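Local structure of flagellar hook associated protein type 3 FlgL (Legionella pneumophila subsp. pneumophila, 5YTI) at residues A[229-232]-A[236-239]; A[264-269]-A[273-278]. The protein probably serves as a structural part of the bacterial flagellum, as a hook-associated protein of the flagellin family at the junction of hook and filament. All coordinates share one frame; numbering follows the deposited sequence.

In the fold
Both interactions are beta hairpins, and both are partly buried. Their centres lie about 15 Å apart, and their nearest atoms about 4 Å apart without touching. Interaction 1 joins strands 224-230 and 236-242, which lie inside a five-stranded antiparallel sheet. Interaction 2 joins strands 266-269 and 272-277 of a three-stranded sheet. Interaction 2 packs on the strand that interaction 1 uses: I267 touches M226 and V276 touches F228, and V238 of the first hairpin touches both. Y261 touches both V238 and V276. Interaction 1 is mostly backbone, with one small apolar contact. Interaction 2 adds a Met-aromatic pair of buried residues, F269 and M274, while A266 and E273 on the other face are exposed.

Interaction 1: A[229-232]-A[236-239]; sequences ALNS and LVVM
A229 and V237 form the hydrogen-bonded pair next to the last pair, L230 with L236, before the turn of this antiparallel hairpin. A229 N donates to V237 O at 3.0 Å, with an angle of 154° at the hydrogen. The return bond, V237 N to A229 O, is weak because it bends to 121°. A229 O also receives a CA-H contact from L236, with CA and O 3.6 Å apart. V237 sets its CG1 branch beside this same oxygen.

The tighter side-chain packing is on the A229 face. There the methyl CE of selenomethionine M239 meets A229 CB at 3.6 Å. M239 starts with CG anti to its carbonyl carbon, and the bend at chi3 (-66°) turns CE back onto the alanine. V237 lies on this face too and is buried against A258 of a loop.

The L230 and L236 face is looser. L230 is exposed, and its CD2 comes only to 4.3 Å from L236 N. The contact therefore depends mainly on main-chain polarity: one sound bond, one weak one, and a single small apolar touch beside them.

Interaction 2: A[264-269]-A[273-278]; sequences GSAIGF and EMVVSG
The F269 ring meets selenomethionine M274 obliquely. Methyl CE lies next to ring atoms CE1 and CZ. The SE atom is 5.2 Å from the centroid of the F269 ring, 67° off its normal, which makes a Met-aromatic contact. M274 has CG between its backbone N and carbonyl carbon (chi1 69°), and bends at chi2 and chi3 bring CE to the ring. F269 also meets the ring of Y224, with the planes at about 55°.

Beside this pair, I267 and M274 bond both ways through the backbone. I267 N reaches M274 O at 2.9 Å, and M274 N reaches I267 O at 3.0 Å. G264 N gives a further bond to V276 O at 2.8 Å. Nearby, I267 CG1 touches V276 CG2 at 4.2 Å.

The other face carries the side chains of A266, E273 and V275; G268 has none. A266 CB lies 4.1 Å from V275 CG2, while V275 CG1 packs against the backbone of G264.

Strand 272-277 runs between 266-269 and 207-213, bonding to S207, S209 and S212 of the latter. Side chains of this hairpin reach the neighbouring sheet: F269 and M274 touch I288 of strand 285-290, and I267 touches M226 of strand 224-230.

Interaction 1: A[229-232]-A[236-239]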
ATOM      1  N   ALA A 229      -1.198   3.287  32.944  1.00 99.35           N
ATOM      2  CA  ALA A 229      -1.663   3.828  34.223  1.00103.51           C
ATOM      3  C   ALA A 229      -1.493   2.836  35.385  1.00104.84           C
ATOM      4  O   ALA A 229      -0.791   1.819  35.240  1.00 98.56           O
ATOM      5  CB  ALA A 229      -3.108   4.336  34.106  1.00104.68           C
ATOM      6  N   LEU A 230      -2.151   3.137  36.519  1.00112.15           N
ATOM      7  CA  LEU A 230      -1.829   2.529  37.835  1.00111.91           C
ATOM      8  C   LEU A 230      -2.762   1.449  38.381  1.00108.94           C
ATOM      9  O   LEU A 230      -3.994   1.542  38.321  1.00104.63           O
ATOM     10  CB  LEU A 230      -1.680   3.629  38.895  1.00113.25           C
ATOM     11  CG  LEU A 230      -0.496   4.576  38.647  1.00114.56           C
ATOM     12  CD1 LEU A 230      -0.594   5.795  39.558  1.00115.49           C
ATOM     13  CD2 LEU A 230       0.835   3.842  38.818  1.00113.19           C
ATOM     14  N   ASN A 231      -2.111   0.415  38.904  1.00112.47           N
ATOM     15  CA  ASN A 231      -2.712  -0.559  39.812  1.00115.12           C
ATOM     16  C   ASN A 231      -3.227   0.133  41.057  1.00120.85           C
ATOM     17  O   ASN A 231      -2.723   1.199  41.444  1.00123.36           O
ATOM     18  CB  ASN A 231      -1.658  -1.580  40.272  1.00111.97           C
ATOM     19  CG  ASN A 231      -1.734  -2.888  39.520  1.00111.44           C
ATOM     20  OD1 ASN A 231      -2.689  -3.143  38.791  1.00113.64           O
ATOM     21  ND2 ASN A 231      -0.731  -3.737  39.709  1.00109.98           N
ATOM     22  N   SER A 232      -4.212  -0.485  41.701  1.00122.85           N
ATOM     23  CA  SER A 232      -4.595  -0.064  43.036  1.00126.21           C
ATOM     24  C   SER A 232      -3.419  -0.311  44.022  1.00127.59           C
ATOM     25  O   SER A 232      -3.262   0.431  44.997  1.00126.69           O
ATOM     26  CB  SER A 232      -5.893  -0.754  43.446  1.00125.91           C
ATOM     27  OG  SER A 232      -6.910  -0.437  42.502  1.00123.98           O
ATOM     28  N   LEU A 236       2.815   0.184  37.572  1.00121.74           N
ATOM     29  CA  LEU A 236       2.462   0.669  36.239  1.00117.21           C
ATOM     30  C   LEU A 236       1.871  -0.466  35.416  1.00115.78           C
ATOM     31  O   LEU A 236       2.300  -1.627  35.537  1.00117.88           O
ATOM     32  CB  LEU A 236       3.692   1.206  35.521  1.00117.72           C
ATOM     33  CG  LEU A 236       3.888   2.715  35.489  1.00117.60           C
ATOM     34  CD1 LEU A 236       5.340   3.041  35.152  1.00118.74           C
ATOM     35  CD2 LEU A 236       2.918   3.338  34.487  1.00116.59           C
ATOM     36  N   VAL A 237       0.911  -0.129  34.559  1.00108.99           N
ATOM     37  CA  VAL A 237       0.109  -1.149  33.897  1.00105.32           C
ATOM     38  C   VAL A 237      -0.270  -0.660  32.494  1.00 99.15           C
ATOM     39  O   VAL A 237      -0.249   0.533  32.221  1.00 98.08           O
ATOM     40  CB  VAL A 237      -1.116  -1.507  34.801  1.00110.09           C
ATOM     41  CG1 VAL A 237      -2.398  -0.843  34.317  1.00111.09           C
ATOM     42  CG2 VAL A 237      -1.307  -3.016  34.930  1.00109.48           C
ATOM     43  N   VAL A 238      -0.586  -1.588  31.597  1.00 95.74           N
ATOM     44  CA  VAL A 238      -0.765  -1.267  30.172  1.00 94.31           C
ATOM     45  C   VAL A 238      -2.169  -1.597  29.719  1.00 90.89           C
ATOM     46  O   VAL A 238      -2.634  -2.754  29.864  1.00 86.68           O
ATOM     47  CB  VAL A 238       0.219  -2.073  29.285  1.00 95.99           C
ATOM     48  CG1 VAL A 238      -0.079  -1.916  27.797  1.00 95.41           C
ATOM     49  CG2 VAL A 238       1.631  -1.638  29.565  1.00 96.58           C
HETATM   50  N   MSE A 239      -2.838  -0.594  29.156  1.00 89.19           N
HETATM   51  CA  MSE A 239      -4.218  -0.786  28.727  1.00 88.20           C
HETATM   52  C   MSE A 239      -4.367  -0.456  27.289  1.00 84.88           C
HETATM   53  O   MSE A 239      -3.685   0.410  26.760  1.00 81.12           O
HETATM   54  CB  MSE A 239      -5.125   0.044  29.608  1.00 90.50           C
HETATM   55  CG  MSE A 239      -5.187  -0.709  30.925  1.00 93.43           C
HETATM   56 SE   MSE A 239      -6.282   0.231  32.245  1.00101.46          SE
HETATM   57  CE  MSE A 239      -5.156   1.841  32.490  1.00 99.37           C
TER

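Interaction 2: A[264-269]-A[273-278]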
ATOM      1  N   GLY A 264      10.642  -3.615  27.464  1.00 98.49           N
ATOM      2  CA  GLY A 264      11.074  -4.389  26.295  1.00100.90           C
ATOM      3  C   GLY A 264      10.349  -5.715  26.109  1.00101.46           C
ATOM      4  O   GLY A 264      10.902  -6.666  25.521  1.00 94.31           O
ATOM      5  N   SER A 265       9.105  -5.763  26.614  1.00105.89           N
ATOM      6  CA  SER A 265       8.233  -6.952  26.542  1.00103.37           C
ATOM      7  C   SER A 265       7.159  -6.807  25.469  1.00 99.28           C
ATOM      8  O   SER A 265       6.643  -5.698  25.215  1.00 98.13           O
ATOM      9  CB  SER A 265       7.560  -7.195  27.889  1.00107.38           C
ATOM     10  OG  SER A 265       7.231  -8.562  28.077  1.00111.61           O
ATOM     11  N   ALA A 266       6.837  -7.947  24.855  1.00 97.91           N
ATOM     12  CA  ALA A 266       5.894  -8.022  23.719  1.00 98.68           C
ATOM     13  C   ALA A 266       4.420  -7.985  24.172  1.00 93.96           C
ATOM     14  O   ALA A 266       3.917  -8.915  24.823  1.00 88.83           O
ATOM     15  CB  ALA A 266       6.168  -9.260  22.852  1.00 98.95           C
ATOM     16  N   ILE A 267       3.775  -6.873  23.814  1.00 89.22           N
ATOM     17  CA  ILE A 267       2.377  -6.623  24.050  1.00 86.66           C
ATOM     18  C   ILE A 267       1.636  -7.060  22.806  1.00 84.86           C
ATOM     19  O   ILE A 267       1.987  -6.668  21.702  1.00 84.32           O
ATOM     20  CB  ILE A 267       2.098  -5.138  24.234  1.00 84.65           C
ATOM     21  CG1 ILE A 267       3.089  -4.535  25.221  1.00 86.84           C
ATOM     22  CG2 ILE A 267       0.682  -4.961  24.710  1.00 84.24           C
ATOM     23  CD1 ILE A 267       3.109  -5.237  26.569  1.00 89.57           C
ATOM     24  N   GLY A 268       0.614  -7.887  22.978  1.00 83.02           N
ATOM     25  CA  GLY A 268      -0.114  -8.402  21.840  1.00 78.98           C
ATOM     26  C   GLY A 268      -1.617  -8.342  22.021  1.00 77.02           C
ATOM     27  O   GLY A 268      -2.162  -8.663  23.108  1.00 76.64           O
ATOM     28  N   PHE A 269      -2.270  -7.942  20.935  1.00 73.32           N
ATOM     29  CA  PHE A 269      -3.706  -7.922  20.857  1.00 71.84           C
ATOM     30  C   PHE A 269      -4.192  -8.018  19.413  1.00 71.62           C
ATOM     31  O   PHE A 269      -3.519  -7.623  18.462  1.00 70.74           O
ATOM     32  CB  PHE A 269      -4.273  -6.667  21.552  1.00 70.93           C
ATOM     33  CG  PHE A 269      -3.765  -5.363  20.992  1.00 70.17           C
ATOM     34  CD1 PHE A 269      -2.579  -4.819  21.437  1.00 69.31           C
ATOM     35  CD2 PHE A 269      -4.489  -4.674  20.019  1.00 71.16           C
ATOM     36  CE1 PHE A 269      -2.128  -3.619  20.936  1.00 69.30           C
ATOM     37  CE2 PHE A 269      -4.012  -3.486  19.468  1.00 70.23           C
ATOM     38  CZ  PHE A 269      -2.834  -2.954  19.939  1.00 69.35           C
ATOM     39  N   GLU A 273       1.540  -7.666  17.385  1.00 82.55           N
ATOM     40  CA  GLU A 273       2.528  -7.614  18.482  1.00 86.23           C
ATOM     41  C   GLU A 273       3.396  -6.354  18.346  1.00 86.21           C
ATOM     42  O   GLU A 273       3.635  -5.886  17.236  1.00 84.65           O
ATOM     43  CB  GLU A 273       3.404  -8.893  18.510  1.00 91.22           C
ATOM     44  CG  GLU A 273       2.694 -10.129  19.099  1.00 97.07           C
ATOM     45  CD  GLU A 273       3.552 -11.395  19.176  1.00101.68           C
ATOM     46  OE1 GLU A 273       4.812 -11.303  19.074  1.00102.99           O
ATOM     47  OE2 GLU A 273       2.950 -12.491  19.367  1.00103.37           O
HETATM   48  N   MSE A 274       3.840  -5.798  19.474  1.00 86.60           N
HETATM   49  CA  MSE A 274       4.750  -4.642  19.508  1.00 85.93           C
HETATM   50  C   MSE A 274       5.498  -4.618  20.817  1.00 87.33           C
HETATM   51  O   MSE A 274       5.162  -5.357  21.739  1.00 87.57           O
HETATM   52  CB  MSE A 274       4.028  -3.315  19.250  1.00 88.72           C
HETATM   53  CG  MSE A 274       3.047  -2.768  20.307  1.00 89.73           C
HETATM   54 SE   MSE A 274       1.391  -2.086  19.423  1.00 92.86          SE
HETATM   55  CE  MSE A 274       0.561  -3.854  19.198  1.00 90.10           C
ATOM     56  N   VAL A 275       6.549  -3.806  20.918  1.00 89.10           N
ATOM     57  CA  VAL A 275       7.399  -3.844  22.110  1.00 88.42           C
ATOM     58  C   VAL A 275       7.689  -2.447  22.606  1.00 87.23           C
ATOM     59  O   VAL A 275       8.159  -1.610  21.830  1.00 90.69           O
ATOM     60  CB  VAL A 275       8.719  -4.583  21.814  1.00 88.72           C
ATOM     61  CG1 VAL A 275       9.770  -4.324  22.892  1.00 88.02           C
ATOM     62  CG2 VAL A 275       8.456  -6.077  21.674  1.00 89.08           C
ATOM     63  N   VAL A 276       7.439  -2.228  23.902  1.00 85.11           N
ATOM     64  CA  VAL A 276       7.576  -0.919  24.548  1.00 84.20           C
ATOM     65  C   VAL A 276       8.876  -0.773  25.355  1.00 83.25           C
ATOM     66  O   VAL A 276       9.169  -1.601  26.147  1.00 84.23           O
ATOM     67  CB  VAL A 276       6.360  -0.708  25.450  1.00 86.20           C
ATOM     68  CG1 VAL A 276       6.376   0.659  26.109  1.00 87.31           C
ATOM     69  CG2 VAL A 276       5.087  -0.860  24.628  1.00 86.64           C
ATOM     70  N   SER A 277       9.678   0.260  25.127  1.00 85.44           N
ATOM     71  CA  SER A 277      10.972   0.387  25.809  1.00 87.90           C
ATOM     72  C   SER A 277      10.945   1.674  26.616  1.00 91.06           C
ATOM     73  O   SER A 277      10.150   2.563  26.311  1.00 95.06           O
ATOM     74  CB  SER A 277      12.146   0.432  24.811  1.00 86.33           C
ATOM     75  OG  SER A 277      12.037  -0.569  23.820  1.00 85.14           O
ATOM     76  N   GLY A 278      11.807   1.794  27.625  1.00 90.17           N
ATOM     77  CA  GLY A 278      11.883   3.032  28.390  1.00 90.74           C
ATOM     78  C   GLY A 278      10.950   2.949  29.576  1.00 93.02           C
ATOM     79  O   GLY A 278      10.358   1.902  29.814  1.00 92.03           O
TER